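PDB 4NJ5: histone-lysine N-methyltransferase family member SUVH9 from Arabidopsis thaliana, which acts in gene silencing, lacks methyltransferase activity of its own, and may bind methylated DNA and recruit RNA polymerase V to chromatin. Local coordinates for residues G81-F86 and L378-A383; S229-F234 and P495-L500; E321-Y326 and R332-I337; R353-G358 and V474-N479. All blocks are in the same frame, centred on the assembly; numbering follows the deposited sequence.

How the interactions relate
Interaction 1 joins the SRA sheet, and interaction 2 the helix 228-240 packed on it, to the SET region: their centres lie about 9 Å apart, and they touch where Met497 and Pro496 pack on Leu378 and Pro495 on Ile83. Both are apolar, but interaction 1 is buried and interaction 2 only partly so. Interactions 3 and 4, centres about 12 Å apart, lie about 22 to 29 Å from that pair, near the pre-SET zinc cluster, and meet through Tyr324, Val354, Ile337 and Val474. Their chemistry is more polar: buried interaction 3 combines a salt bridge and a water bridge with apolar packing, whereas partly buried interaction 4 lays a glutamine methylene over a histidine face.

Interaction 1: G81-F86 and L378-A383; sequences GDIFFF and LDVLHA
Ile83 and Val380 bring their backbones no nearer than 8.9 Å between CA atoms, and Phe85 and His382 stand 9.4 Å apart by the same measure, so side chains alone span the gap between the short strand 83-84 and the loop 378-383. The methyl CG1 of Val380 is the focus. It sits at the edge of the Phe85 ring, in its plane, with CG1 of Val380 3.6 Å from CZ of Phe85 and almost as near CE1. Having CG1 anti to the backbone N (chi1 163°) aims this branch at the ring. Ile83 meets the same methyl tip to tip, its CD1 3.8 Å from Val380 CG1. More loosely, CB of His382 lies 4.2 Å from CE2 of Phe85, the two side chains crossing at about a right angle while the imidazole leads away. Val190 of strand 190-206 backs both Ile83 and Phe85, which ties the contact to the SRA sheet; the loop 378-383 belongs to the SET region, between strands 373-377 and 386-389. The interface between these domains is therefore bridged here by aliphatic and ring carbons: one valine branch shared by two hydrophobic partners, a match of shape and apolarity rather than of charge.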
loop_
_atom_site.group_PDB
_atom_site.type_symbol
_atom_site.label_atom_id
_atom_site.label_comp_id
_atom_site.label_asym_id
_atom_site.label_seq_id
_atom_site.Cartn_x
_atom_site.Cartn_y
_atom_site.Cartn_z
ATOM N N GLY A 81 11.915 2.888 -4.067
ATOM C CA GLY A 81 10.976 1.789 -4.139
ATOM C C GLY A 81 9.623 2.134 -3.556
ATOM O O GLY A 81 8.660 1.387 -3.730
ATOM N N ASP A 82 9.548 3.260 -2.852
ATOM C CA ASP A 82 8.266 3.748 -2.363
ATOM C C ASP A 82 7.337 3.981 -3.546
ATOM O O ASP A 82 7.757 4.504 -4.578
ATOM C CB ASP A 82 8.432 5.039 -1.560
ATOM C CG ASP A 82 9.068 4.807 -0.206
ATOM O OD1 ASP A 82 9.180 3.633 0.206
ATOM O OD2 ASP A 82 9.450 5.799 0.453
ATOM N N ILE A 83 6.081 3.568 -3.397
ATOM C CA ILE A 83 5.092 3.735 -4.454
ATOM C C ILE A 83 4.058 4.794 -4.096
ATOM O O ILE A 83 3.757 5.021 -2.921
ATOM C CB ILE A 83 4.361 2.421 -4.779
ATOM C CG1 ILE A 83 3.716 1.844 -3.515
ATOM C CG2 ILE A 83 5.318 1.426 -5.419
ATOM C CD1 ILE A 83 2.817 0.654 -3.775
ATOM N N PHE A 84 3.523 5.434 -5.131
ATOM C CA PHE A 84 2.525 6.483 -4.984
ATOM C C PHE A 84 1.490 6.329 -6.092
ATOM O O PHE A 84 1.787 5.769 -7.147
ATOM C CB PHE A 84 3.196 7.856 -5.052
ATOM C CG PHE A 84 4.288 8.035 -4.039
ATOM C CD1 PHE A 84 5.592 7.672 -4.333
ATOM C CD2 PHE A 84 4.007 8.544 -2.783
ATOM C CE1 PHE A 84 6.593 7.819 -3.394
ATOM C CE2 PHE A 84 5.005 8.698 -1.841
ATOM C CZ PHE A 84 6.299 8.334 -2.147
ATOM N N PHE A 85 0.278 6.824 -5.859
ATOM C CA PHE A 85 -0.815 6.593 -6.804
ATOM C C PHE A 85 -1.294 7.849 -7.524
ATOM O O PHE A 85 -2.063 7.766 -8.477
ATOM C CB PHE A 85 -1.987 5.921 -6.095
ATOM C CG PHE A 85 -1.627 4.623 -5.444
ATOM C CD1 PHE A 85 -1.288 3.522 -6.213
ATOM C CD2 PHE A 85 -1.626 4.500 -4.063
ATOM C CE1 PHE A 85 -0.955 2.318 -5.618
ATOM C CE2 PHE A 85 -1.298 3.298 -3.460
ATOM C CZ PHE A 85 -0.961 2.205 -4.239
ATOM N N PHE A 86 -0.842 9.008 -7.063
ATOM C CA PHE A 86 -1.268 10.270 -7.646
ATOM C C PHE A 86 -0.099 11.235 -7.769
ATOM O O PHE A 86 0.834 11.201 -6.962
ATOM C CB PHE A 86 -2.371 10.910 -6.796
ATOM C CG PHE A 86 -3.572 10.031 -6.582
ATOM C CD1 PHE A 86 -3.704 9.290 -5.417
ATOM C CD2 PHE A 86 -4.574 9.952 -7.538
ATOM C CE1 PHE A 86 -4.810 8.484 -5.210
ATOM C CE2 PHE A 86 -5.688 9.146 -7.337
ATOM C CZ PHE A 86 -5.804 8.411 -6.170
ATOM N N LEU A 378 2.589 -10.286 -4.663
ATOM C CA LEU A 378 2.917 -9.940 -6.046
ATOM C C LEU A 378 2.149 -8.694 -6.462
ATOM O O LEU A 378 2.538 -7.987 -7.394
ATOM C CB LEU A 378 2.596 -11.080 -7.015
ATOM C CG LEU A 378 3.077 -12.505 -6.723
ATOM C CD1 LEU A 378 2.955 -13.370 -7.967
ATOM C CD2 LEU A 378 4.497 -12.539 -6.200
ATOM N N ASP A 379 1.047 -8.432 -5.768
ATOM C CA ASP A 379 0.191 -7.307 -6.108
ATOM C C ASP A 379 0.537 -6.095 -5.260
ATOM O O ASP A 379 1.169 -6.212 -4.211
ATOM C CB ASP A 379 -1.281 -7.676 -5.911
ATOM C CG ASP A 379 -1.674 -8.935 -6.666
ATOM O OD1 ASP A 379 -1.105 -9.179 -7.751
ATOM O OD2 ASP A 379 -2.548 -9.681 -6.173
ATOM N N VAL A 380 0.131 -4.926 -5.733
ATOM C CA VAL A 380 0.244 -3.711 -4.951
ATOM C C VAL A 380 -0.795 -3.786 -3.844
ATOM O O VAL A 380 -1.924 -4.213 -4.077
ATOM C CB VAL A 380 -0.003 -2.471 -5.835
ATOM C CG1 VAL A 380 -0.290 -1.241 -4.989
ATOM C CG2 VAL A 380 1.187 -2.236 -6.764
ATOM N N LEU A 381 -0.406 -3.410 -2.632
ATOM C CA LEU A 381 -1.353 -3.361 -1.530
ATOM C C LEU A 381 -1.448 -1.938 -1.014
ATOM O O LEU A 381 -0.438 -1.333 -0.650
ATOM C CB LEU A 381 -0.923 -4.299 -0.406
ATOM C CG LEU A 381 -0.777 -5.770 -0.783
ATOM C CD1 LEU A 381 -0.158 -6.531 0.369
ATOM C CD2 LEU A 381 -2.130 -6.360 -1.158
ATOM N N HIS A 382 -2.662 -1.399 -0.987
ATOM C CA HIS A 382 -2.850 -0.032 -0.526
ATOM C C HIS A 382 -3.237 0.037 0.949
ATOM O O HIS A 382 -3.697 -0.946 1.534
ATOM C CB HIS A 382 -3.857 0.719 -1.400
ATOM C CG HIS A 382 -5.256 0.194 -1.316
ATOM N ND1 HIS A 382 -5.750 -0.750 -2.190
ATOM C CD2 HIS A 382 -6.277 0.506 -0.481
ATOM C CE1 HIS A 382 -7.012 -1.008 -1.889
ATOM N NE2 HIS A 382 -7.355 -0.259 -0.857
ATOM N N ALA A 383 -3.031 1.211 1.536
ATOM C CA ALA A 383 -3.278 1.438 2.953
ATOM C C ALA A 383 -4.729 1.172 3.328
ATOM O O ALA A 383 -5.643 1.728 2.723
ATOM C CB ALA A 383 -2.890 2.860 3.327
#

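Interaction 2: S229-F234 and P495-L500; sequences SSVLKF and PPMTEL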
loop_
_atom_site.group_PDB
_atom_site.type_symbol
_atom_site.label_atom_id
_atom_site.label_comp_id
_atom_site.label_asym_id
_atom_site.label_seq_id
_atom_site.Cartn_x
_atom_site.Cartn_y
_atom_site.Cartn_z
ATOM N N SER A 229 10.949 0.415 -9.920
ATOM C CA SER A 229 10.323 0.046 -11.191
ATOM C C SER A 229 10.749 -1.361 -11.634
ATOM O O SER A 229 9.949 -2.121 -12.186
ATOM C CB SER A 229 10.603 1.093 -12.281
ATOM O OG SER A 229 11.989 1.328 -12.456
ATOM N N SER A 230 12.004 -1.706 -11.362
ATOM C CA SER A 230 12.512 -3.045 -11.640
ATOM C C SER A 230 11.773 -4.096 -10.815
ATOM O O SER A 230 11.404 -5.159 -11.325
ATOM C CB SER A 230 14.012 -3.113 -11.352
ATOM O OG SER A 230 14.714 -2.141 -12.107
ATOM N N VAL A 231 11.560 -3.788 -9.539
ATOM C CA VAL A 231 10.816 -4.668 -8.646
ATOM C C VAL A 231 9.381 -4.853 -9.150
ATOM O O VAL A 231 8.840 -5.961 -9.132
ATOM C CB VAL A 231 10.826 -4.127 -7.193
ATOM C CG1 VAL A 231 10.013 -5.023 -6.276
ATOM C CG2 VAL A 231 12.263 -4.004 -6.682
ATOM N N LEU A 232 8.782 -3.762 -9.619
ATOM C CA LEU A 232 7.430 -3.794 -10.169
ATOM C C LEU A 232 7.336 -4.730 -11.370
ATOM O O LEU A 232 6.480 -5.629 -11.416
ATOM C CB LEU A 232 6.987 -2.384 -10.578
ATOM C CG LEU A 232 6.028 -1.607 -9.671
ATOM C CD1 LEU A 232 5.934 -2.233 -8.298
ATOM C CD2 LEU A 232 6.461 -0.153 -9.554
ATOM N N LYS A 233 8.220 -4.513 -12.343
ATOM C CA LYS A 233 8.216 -5.323 -13.557
ATOM C C LYS A 233 8.462 -6.794 -13.224
ATOM O O LYS A 233 7.828 -7.688 -13.787
ATOM C CB LYS A 233 9.240 -4.796 -14.567
ATOM C CG LYS A 233 8.892 -3.414 -15.117
ATOM C CD LYS A 233 9.658 -3.086 -16.396
ATOM C CE LYS A 233 10.827 -2.143 -16.132
ATOM N NZ LYS A 233 11.453 -1.660 -17.400
ATOM N N PHE A 234 9.369 -7.025 -12.281
ATOM C CA PHE A 234 9.676 -8.367 -11.803
ATOM C C PHE A 234 8.446 -9.071 -11.215
ATOM O O PHE A 234 8.153 -10.225 -11.560
ATOM C CB PHE A 234 10.799 -8.296 -10.766
ATOM C CG PHE A 234 11.287 -9.634 -10.309
ATOM C CD1 PHE A 234 12.168 -10.367 -11.088
ATOM C CD2 PHE A 234 10.873 -10.158 -9.098
ATOM C CE1 PHE A 234 12.622 -11.604 -10.667
ATOM C CE2 PHE A 234 11.324 -11.393 -8.672
ATOM C CZ PHE A 234 12.199 -12.117 -9.457
ATOM N N PRO A 495 4.567 -1.707 -1.640
ATOM C CA PRO A 495 4.971 -2.142 -2.981
ATOM C C PRO A 495 5.158 -3.655 -3.024
ATOM O O PRO A 495 5.426 -4.259 -1.988
ATOM C CB PRO A 495 6.305 -1.417 -3.207
ATOM C CG PRO A 495 6.785 -1.034 -1.849
ATOM C CD PRO A 495 5.563 -0.824 -1.009
ATOM N N PRO A 496 5.000 -4.275 -4.166
ATOM C CA PRO A 496 5.182 -5.701 -4.291
ATOM C C PRO A 496 6.589 -6.122 -3.937
ATOM O O PRO A 496 7.527 -5.406 -4.117
ATOM C CB PRO A 496 4.966 -5.936 -5.754
ATOM C CG PRO A 496 4.110 -4.879 -6.193
ATOM C CD PRO A 496 4.377 -3.708 -5.350
ATOM N N MET A 497 6.666 -7.298 -3.362
ATOM C CA MET A 497 7.856 -7.993 -2.953
ATOM C C MET A 497 8.347 -7.529 -1.606
ATOM O O MET A 497 9.265 -8.052 -1.093
ATOM C CB MET A 497 8.961 -7.959 -4.009
ATOM C CG MET A 497 8.520 -8.325 -5.395
ATOM S SD MET A 497 7.902 -9.968 -5.486
ATOM C CE MET A 497 6.219 -9.727 -5.829
ATOM N N THR A 498 7.675 -6.583 -1.015
ATOM C CA THR A 498 7.977 -6.224 0.326
ATOM C C THR A 498 7.365 -7.231 1.265
ATOM O O THR A 498 6.238 -7.551 1.165
ATOM C CB THR A 498 7.486 -4.812 0.651
ATOM O OG1 THR A 498 8.190 -3.868 -0.149
ATOM C CG2 THR A 498 7.667 -4.499 2.061
ATOM N N GLU A 499 8.154 -7.744 2.173
ATOM C CA GLU A 499 7.672 -8.720 3.118
ATOM C C GLU A 499 6.575 -8.155 4.036
ATOM O O GLU A 499 6.644 -7.058 4.501
ATOM C CB GLU A 499 8.830 -9.345 3.911
ATOM C CG GLU A 499 8.389 -10.345 4.947
ATOM C CD GLU A 499 9.489 -11.094 5.664
ATOM O OE1 GLU A 499 9.193 -11.949 6.439
ATOM O OE2 GLU A 499 10.659 -10.855 5.482
ATOM N N LEU A 500 5.582 -8.977 4.300
ATOM C CA LEU A 500 4.531 -8.578 5.220
ATOM C C LEU A 500 4.938 -8.976 6.626
ATOM O O LEU A 500 5.535 -10.032 6.826
ATOM C CB LEU A 500 3.220 -9.265 4.858
ATOM C CG LEU A 500 2.666 -8.994 3.462
ATOM C CD1 LEU A 500 1.360 -9.748 3.275
ATOM C CD2 LEU A 500 2.471 -7.496 3.244
#
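Val231 and Leu232, on successive positions of helix 228-240, pack on a type II beta turn that runs from Pro495 to Thr498 in the SET region. The nearest CA atoms, those of Leu232 and Pro496, are 6.6 Å apart. Apolar contacts carry the interface. CG1 of Val231 lies 3.7 Å from CG of Met497, and the two side chains lie alongside one another, running opposite ways; Val231 has this branch anti to its own N (chi1 178°), which directs it at the turn. Leu232 starts out pointing away from the turn, yet its end swings back, and its CD1 packs against the Pro496 ring, 3.6 Å from CD of Pro496 and slightly farther from CG. Ala235, one helical turn beyond Val231, extends the same surface and touches both Pro496 and Met497. Polar interactions stay within each partner or go to neighbours. The helix keeps its regular i to i-4 pairing, with Lys233 N on Ser229 O, and the turn is closed by a weak bond of 3.4 Å from Thr498 N to Pro495 O. Met497, at the third position of the turn, has positive phi (83°), as a type II turn requires, and backbone bonding joins it to Ser377. Val231 CG1 also rests 3.3 Å from the carbonyl O of Pro496.

Interaction 3: E321-Y326 and R332-I337; sequences EIAYDY and RQKPLI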
loop_
_atom_site.group_PDB
_atom_site.type_symbol
_atom_site.label_atom_id
_atom_site.label_comp_id
_atom_site.label_asym_id
_atom_site.label_seq_id
_atom_site.Cartn_x
_atom_site.Cartn_y
_atom_site.Cartn_z
ATOM N N GLU A 321 -20.660 3.698 12.737
ATOM C CA GLU A 321 -19.799 3.866 11.570
ATOM C C GLU A 321 -19.431 2.548 10.899
ATOM O O GLU A 321 -18.743 1.716 11.483
ATOM C CB GLU A 321 -18.529 4.640 11.933
ATOM C CG GLU A 321 -17.722 5.082 10.720
ATOM C CD GLU A 321 -16.362 5.644 11.086
ATOM O OE1 GLU A 321 -15.758 5.156 12.063
ATOM O OE2 GLU A 321 -15.898 6.574 10.395
ATOM N N ILE A 322 -19.899 2.372 9.667
ATOM C CA ILE A 322 -19.541 1.219 8.855
ATOM C C ILE A 322 -18.028 1.189 8.671
ATOM O O ILE A 322 -17.423 2.186 8.288
ATOM C CB ILE A 322 -20.226 1.273 7.478
ATOM C CG1 ILE A 322 -21.745 1.303 7.636
ATOM C CG2 ILE A 322 -19.818 0.079 6.634
ATOM C CD1 ILE A 322 -22.342 -0.023 8.055
ATOM N N ALA A 323 -17.424 0.039 8.951
ATOM C CA ALA A 323 -15.967 -0.090 8.972
ATOM C C ALA A 323 -15.262 0.323 7.677
ATOM O O ALA A 323 -14.133 0.803 7.717
ATOM C CB ALA A 323 -15.570 -1.504 9.358
ATOM N N TYR A 324 -15.918 0.142 6.534
ATOM C CA TYR A 324 -15.238 0.316 5.253
ATOM C C TYR A 324 -15.854 1.400 4.384
ATOM O O TYR A 324 -17.044 1.698 4.499
ATOM C CB TYR A 324 -15.232 -0.998 4.471
ATOM C CG TYR A 324 -14.999 -2.223 5.319
ATOM C CD1 TYR A 324 -13.715 -2.687 5.568
ATOM C CD2 TYR A 324 -16.065 -2.922 5.864
ATOM C CE1 TYR A 324 -13.502 -3.815 6.339
ATOM C CE2 TYR A 324 -15.863 -4.049 6.636
ATOM C CZ TYR A 324 -14.580 -4.492 6.869
ATOM O OH TYR A 324 -14.378 -5.616 7.642
ATOM N N ASP A 325 -15.036 1.980 3.506
ATOM C CA ASP A 325 -15.540 2.908 2.498
ATOM C C ASP A 325 -16.128 2.122 1.325
ATOM O O ASP A 325 -16.249 0.897 1.400
ATOM C CB ASP A 325 -14.458 3.912 2.043
ATOM C CG ASP A 325 -13.270 3.252 1.330
ATOM O OD1 ASP A 325 -13.313 2.045 1.009
ATOM O OD2 ASP A 325 -12.280 3.972 1.069
ATOM N N TYR A 326 -16.481 2.812 0.246
ATOM C CA TYR A 326 -17.088 2.137 -0.900
ATOM C C TYR A 326 -16.079 1.430 -1.804
ATOM O O TYR A 326 -16.453 0.851 -2.822
ATOM C CB TYR A 326 -17.960 3.106 -1.706
ATOM C CG TYR A 326 -19.231 3.479 -0.985
ATOM C CD1 TYR A 326 -20.391 2.724 -1.141
ATOM C CD2 TYR A 326 -19.270 4.574 -0.130
ATOM C CE1 TYR A 326 -21.558 3.056 -0.473
ATOM C CE2 TYR A 326 -20.429 4.913 0.541
ATOM C CZ TYR A 326 -21.569 4.153 0.367
ATOM O OH TYR A 326 -22.723 4.494 1.034
ATOM N N ARG A 332 -10.914 3.249 9.767
ATOM C CA ARG A 332 -10.164 3.341 11.018
ATOM C C ARG A 332 -10.201 1.996 11.749
ATOM O O ARG A 332 -11.070 1.173 11.475
ATOM C CB ARG A 332 -10.748 4.435 11.916
ATOM C CG ARG A 332 -12.211 4.218 12.312
ATOM C CD ARG A 332 -12.748 5.406 13.101
ATOM N NE ARG A 332 -12.007 6.623 12.787
ATOM C CZ ARG A 332 -12.332 7.485 11.828
ATOM N NH1 ARG A 332 -13.405 7.285 11.077
ATOM N NH2 ARG A 332 -11.581 8.554 11.626
ATOM N N GLN A 333 -9.263 1.772 12.668
ATOM C CA GLN A 333 -9.285 0.585 13.525
ATOM C C GLN A 333 -10.508 0.598 14.451
ATOM O O GLN A 333 -10.946 1.658 14.897
ATOM C CB GLN A 333 -8.013 0.501 14.388
ATOM C CG GLN A 333 -6.720 0.186 13.637
ATOM C CD GLN A 333 -5.554 -0.087 14.580
ATOM O OE1 GLN A 333 -5.745 -0.569 15.698
ATOM N NE2 GLN A 333 -4.340 0.224 14.133
ATOM N N LYS A 334 -11.054 -0.582 14.731
ATOM C CA LYS A 334 -12.132 -0.748 15.712
ATOM C C LYS A 334 -11.945 -2.087 16.436
ATOM O O LYS A 334 -11.342 -2.996 15.887
ATOM C CB LYS A 334 -13.532 -0.618 15.069
ATOM C CG LYS A 334 -13.598 -0.915 13.579
ATOM C CD LYS A 334 -14.484 0.114 12.854
ATOM C CE LYS A 334 -15.830 0.323 13.553
ATOM N NZ LYS A 334 -16.730 -0.857 13.415
ATOM N N PRO A 335 -12.442 -2.215 17.675
ATOM C CA PRO A 335 -12.210 -3.465 18.416
ATOM C C PRO A 335 -12.940 -4.666 17.816
ATOM O O PRO A 335 -12.545 -5.812 18.039
ATOM C CB PRO A 335 -12.777 -3.161 19.809
ATOM C CG PRO A 335 -13.797 -2.095 19.578
ATOM C CD PRO A 335 -13.266 -1.262 18.437
ATOM N N LEU A 336 -13.996 -4.395 17.059
ATOM C CA LEU A 336 -14.811 -5.449 16.476
ATOM C C LEU A 336 -15.579 -4.932 15.266
ATOM O O LEU A 336 -16.252 -3.904 15.336
ATOM C CB LEU A 336 -15.788 -6.004 17.517
ATOM C CG LEU A 336 -16.672 -7.177 17.092
ATOM C CD1 LEU A 336 -15.824 -8.388 16.725
ATOM C CD2 LEU A 336 -17.649 -7.516 18.201
ATOM N N ILE A 337 -15.470 -5.648 14.155
ATOM C CA ILE A 337 -16.204 -5.286 12.954
ATOM C C ILE A 337 -17.368 -6.247 12.712
ATOM O O ILE A 337 -17.180 -7.465 12.644
ATOM C CB ILE A 337 -15.291 -5.268 11.714
ATOM C CG1 ILE A 337 -14.128 -4.292 11.922
ATOM C CG2 ILE A 337 -16.092 -4.902 10.474
ATOM C CD1 ILE A 337 -13.153 -4.237 10.764
HETATM O O HOH W 1 -13.437 1.642 10.057
#
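Glu321 and Arg332 form a salt bridge in which one nitrogen faces both carboxylate oxygens. NH1 of Arg332 lies 2.7 Å from OE2 of Glu321, but the N-H...O angle is only 115°; its second bond, to OE1 of Glu321, is straighter at 159° yet longer, at 3.3 Å. Both bonds are weak by these measures. Carboxylate and guanidinium planes are just 11° apart, and OE2 meets the guanidinium at its edge. Glu321 reaches out through an extended chain, whereas Arg332 bends at chi3, which turns the guanidinium back so that NH1 meets the carboxylate; its CD passes beside OE1. An alanine in place of Arg332 would probably leave the Glu321 carboxylate without this countercharge and open a gap where the arginine's methylenes now lie. The backbones are linked by a water that donates to Ala323 O at 2.6 Å and accepts from Arg332 N at 3.0 Å, so it serves a carbonyl and an amide at once. Both segments belong to the pre-SET region, within the loop that joins helix 313-317 to strand 337-338, and the Tyr324 side chain is about 8 Å from that of zinc ligand Cys340. Apolar packing lies beside the polar part: CG2 of Ile337 contacts Ala323 CB at 3.6 Å and also approaches the phenol end of Tyr324 obliquely. The Tyr324 hydroxyl has a weak hydrogen bond with Glu339 OE2, while Tyr324 O accepts from Arg351 NH1.

Interaction 4: R353-G358 and V474-N479; sequences RVTQKG and VLHDHN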
loop_
_atom_site.group_PDB
_atom_site.type_symbol
_atom_site.label_atom_id
_atom_site.label_comp_id
_atom_site.label_asym_id
_atom_site.label_seq_id
_atom_site.Cartn_x
_atom_site.Cartn_y
_atom_site.Cartn_z
ATOM N N ARG A 353 -19.291 -5.913 3.283
ATOM C CA ARG A 353 -19.033 -7.337 3.077
ATOM C C ARG A 353 -17.612 -7.575 2.566
ATOM O O ARG A 353 -17.407 -8.354 1.643
ATOM C CB ARG A 353 -20.047 -7.935 2.093
ATOM C CG ARG A 353 -21.491 -7.959 2.585
ATOM C CD ARG A 353 -22.397 -8.670 1.582
ATOM N NE ARG A 353 -23.807 -8.665 1.975
ATOM C CZ ARG A 353 -24.378 -9.598 2.734
ATOM N NH1 ARG A 353 -23.659 -10.610 3.198
ATOM N NH2 ARG A 353 -25.669 -9.519 3.033
ATOM N N VAL A 354 -16.634 -6.913 3.175
ATOM C CA VAL A 354 -15.256 -6.967 2.688
ATOM C C VAL A 354 -14.543 -8.298 2.949
ATOM O O VAL A 354 -14.187 -9.006 2.007
ATOM C CB VAL A 354 -14.416 -5.795 3.249
ATOM C CG1 VAL A 354 -12.950 -5.942 2.852
ATOM C CG2 VAL A 354 -14.970 -4.475 2.749
ATOM N N THR A 355 -14.338 -8.640 4.219
ATOM C CA THR A 355 -13.491 -9.782 4.570
ATOM C C THR A 355 -14.100 -11.148 4.237
ATOM O O THR A 355 -13.371 -12.130 4.083
ATOM C CB THR A 355 -13.063 -9.754 6.056
ATOM O OG1 THR A 355 -14.206 -9.963 6.894
ATOM C CG2 THR A 355 -12.415 -8.421 6.401
ATOM N N GLN A 356 -15.424 -11.209 4.120
ATOM C CA GLN A 356 -16.102 -12.458 3.776
ATOM C C GLN A 356 -15.811 -12.914 2.337
ATOM O O GLN A 356 -16.092 -14.055 1.977
ATOM C CB GLN A 356 -17.614 -12.346 4.022
ATOM C CG GLN A 356 -18.316 -11.320 3.149
ATOM C CD GLN A 356 -19.708 -10.966 3.652
ATOM O OE1 GLN A 356 -20.714 -11.270 3.003
ATOM N NE2 GLN A 356 -19.772 -10.307 4.806
ATOM N N LYS A 357 -15.240 -12.022 1.527
ATOM C CA LYS A 357 -14.809 -12.361 0.167
ATOM C C LYS A 357 -13.596 -13.287 0.158
ATOM O O LYS A 357 -13.358 -13.997 -0.817
ATOM C CB LYS A 357 -14.450 -11.096 -0.621
ATOM C CG LYS A 357 -15.509 -10.611 -1.592
ATOM C CD LYS A 357 -16.617 -9.877 -0.874
ATOM C CE LYS A 357 -17.535 -9.165 -1.849
ATOM N NZ LYS A 357 -18.919 -9.070 -1.305
ATOM N N GLY A 358 -12.813 -13.254 1.232
ATOM C CA GLY A 358 -11.610 -14.067 1.324
ATOM C C GLY A 358 -10.457 -13.510 0.506
ATOM O O GLY A 358 -10.595 -12.477 -0.144
ATOM N N VAL A 474 -13.336 -9.589 13.176
ATOM C CA VAL A 474 -14.490 -9.519 12.347
ATOM C C VAL A 474 -15.497 -10.640 12.513
ATOM O O VAL A 474 -15.175 -11.771 12.647
ATOM C CB VAL A 474 -14.107 -9.383 10.885
ATOM C CG1 VAL A 474 -15.306 -9.439 9.999
ATOM C CG2 VAL A 474 -13.341 -8.122 10.664
ATOM N N LEU A 475 -16.754 -10.264 12.470
ATOM C CA LEU A 475 -17.826 -11.200 12.436
ATOM C C LEU A 475 -18.566 -11.097 11.142
ATOM O O LEU A 475 -18.893 -10.028 10.691
ATOM C CB LEU A 475 -18.761 -10.949 13.580
ATOM C CG LEU A 475 -18.253 -11.302 14.936
ATOM C CD1 LEU A 475 -19.170 -10.706 15.955
ATOM C CD2 LEU A 475 -18.145 -12.799 15.101
ATOM N N HIS A 476 -18.799 -12.222 10.507
ATOM C CA HIS A 476 -19.703 -12.251 9.396
ATOM C C HIS A 476 -20.582 -13.442 9.340
ATOM O O HIS A 476 -21.778 -13.326 9.245
ATOM C CB HIS A 476 -19.025 -11.990 8.078
ATOM C CG HIS A 476 -18.010 -12.991 7.725
ATOM N ND1 HIS A 476 -18.296 -14.088 7.075
ATOM C CD2 HIS A 476 -16.684 -13.020 7.960
ATOM C CE1 HIS A 476 -17.197 -14.779 6.907
ATOM N NE2 HIS A 476 -16.218 -14.107 7.423
ATOM N N ASP A 477 -19.984 -14.600 9.277
ATOM C CA ASP A 477 -20.711 -15.837 9.235
ATOM C C ASP A 477 -21.433 -16.318 10.507
ATOM O O ASP A 477 -22.350 -17.041 10.415
ATOM C CB ASP A 477 -19.881 -16.918 8.583
ATOM C CG ASP A 477 -18.685 -17.237 9.352
ATOM O OD1 ASP A 477 -18.150 -16.359 10.005
ATOM O OD2 ASP A 477 -18.287 -18.370 9.274
ATOM N N HIS A 478 -20.968 -15.915 11.662
ATOM C CA HIS A 478 -21.556 -16.261 12.908
ATOM C C HIS A 478 -21.637 -15.062 13.770
ATOM O O HIS A 478 -21.054 -14.066 13.439
ATOM C CB HIS A 478 -20.791 -17.374 13.569
ATOM C CG HIS A 478 -19.560 -16.952 14.287
ATOM N ND1 HIS A 478 -19.581 -16.229 15.370
ATOM C CD2 HIS A 478 -18.265 -17.251 14.065
ATOM C CE1 HIS A 478 -18.370 -16.043 15.800
ATOM N NE2 HIS A 478 -17.562 -16.673 15.010
ATOM N N ASN A 479 -22.370 -15.122 14.865
ATOM C CA ASN A 479 -22.504 -13.973 15.760
ATOM C C ASN A 479 -22.068 -14.156 17.214
ATOM O O ASN A 479 -22.656 -13.570 18.120
ATOM C CB ASN A 479 -23.923 -13.406 15.700
ATOM C CG ASN A 479 -23.969 -12.052 15.033
ATOM O OD1 ASN A 479 -22.976 -11.325 15.014
ATOM N ND2 ASN A 479 -25.119 -11.705 14.476
#
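A short 3-10 turn, residues 355-357, packs against the end of SET strand 469-475 beside the pre-SET zinc cluster, with Gln356 lying on His476. CB of Gln356 makes a CH-pi contact over one imidazole face, 3.7 Å from the centroid of the His476 ring and 15° off the ring normal. With its CG tucked between backbone N and C (chi1 62°), His476 turns its ring under this methylene. Asp477 OD1 stands over the opposite face, near the rim, so the imidazole is sandwiched between a methylene and a carboxylate oxygen. With an alanine instead of His476, the Gln356 methylene would probably lose the flat surface it rests on, and a gap would open between the turn and the residues that follow the strand. The amide of Gln356 looks toward the zinc-binding module: NE2 donates to the carbonyl of Cys340, a ligand of two zinc ions, and to Glu339 OE1, while OE1 of Gln356 accepts from Arg353 NH1 at 3.0 Å. In that bond NH1 approaches a lone pair of OE1 within the amide plane, and OE1 lies in the guanidinium plane too, with an N-H...O angle of 161°. Thr355 slants across Val474, its OG1 3.3 Å from CG1 of Val474; this hydroxyl is hydrogen-bonded with Glu339 OE2.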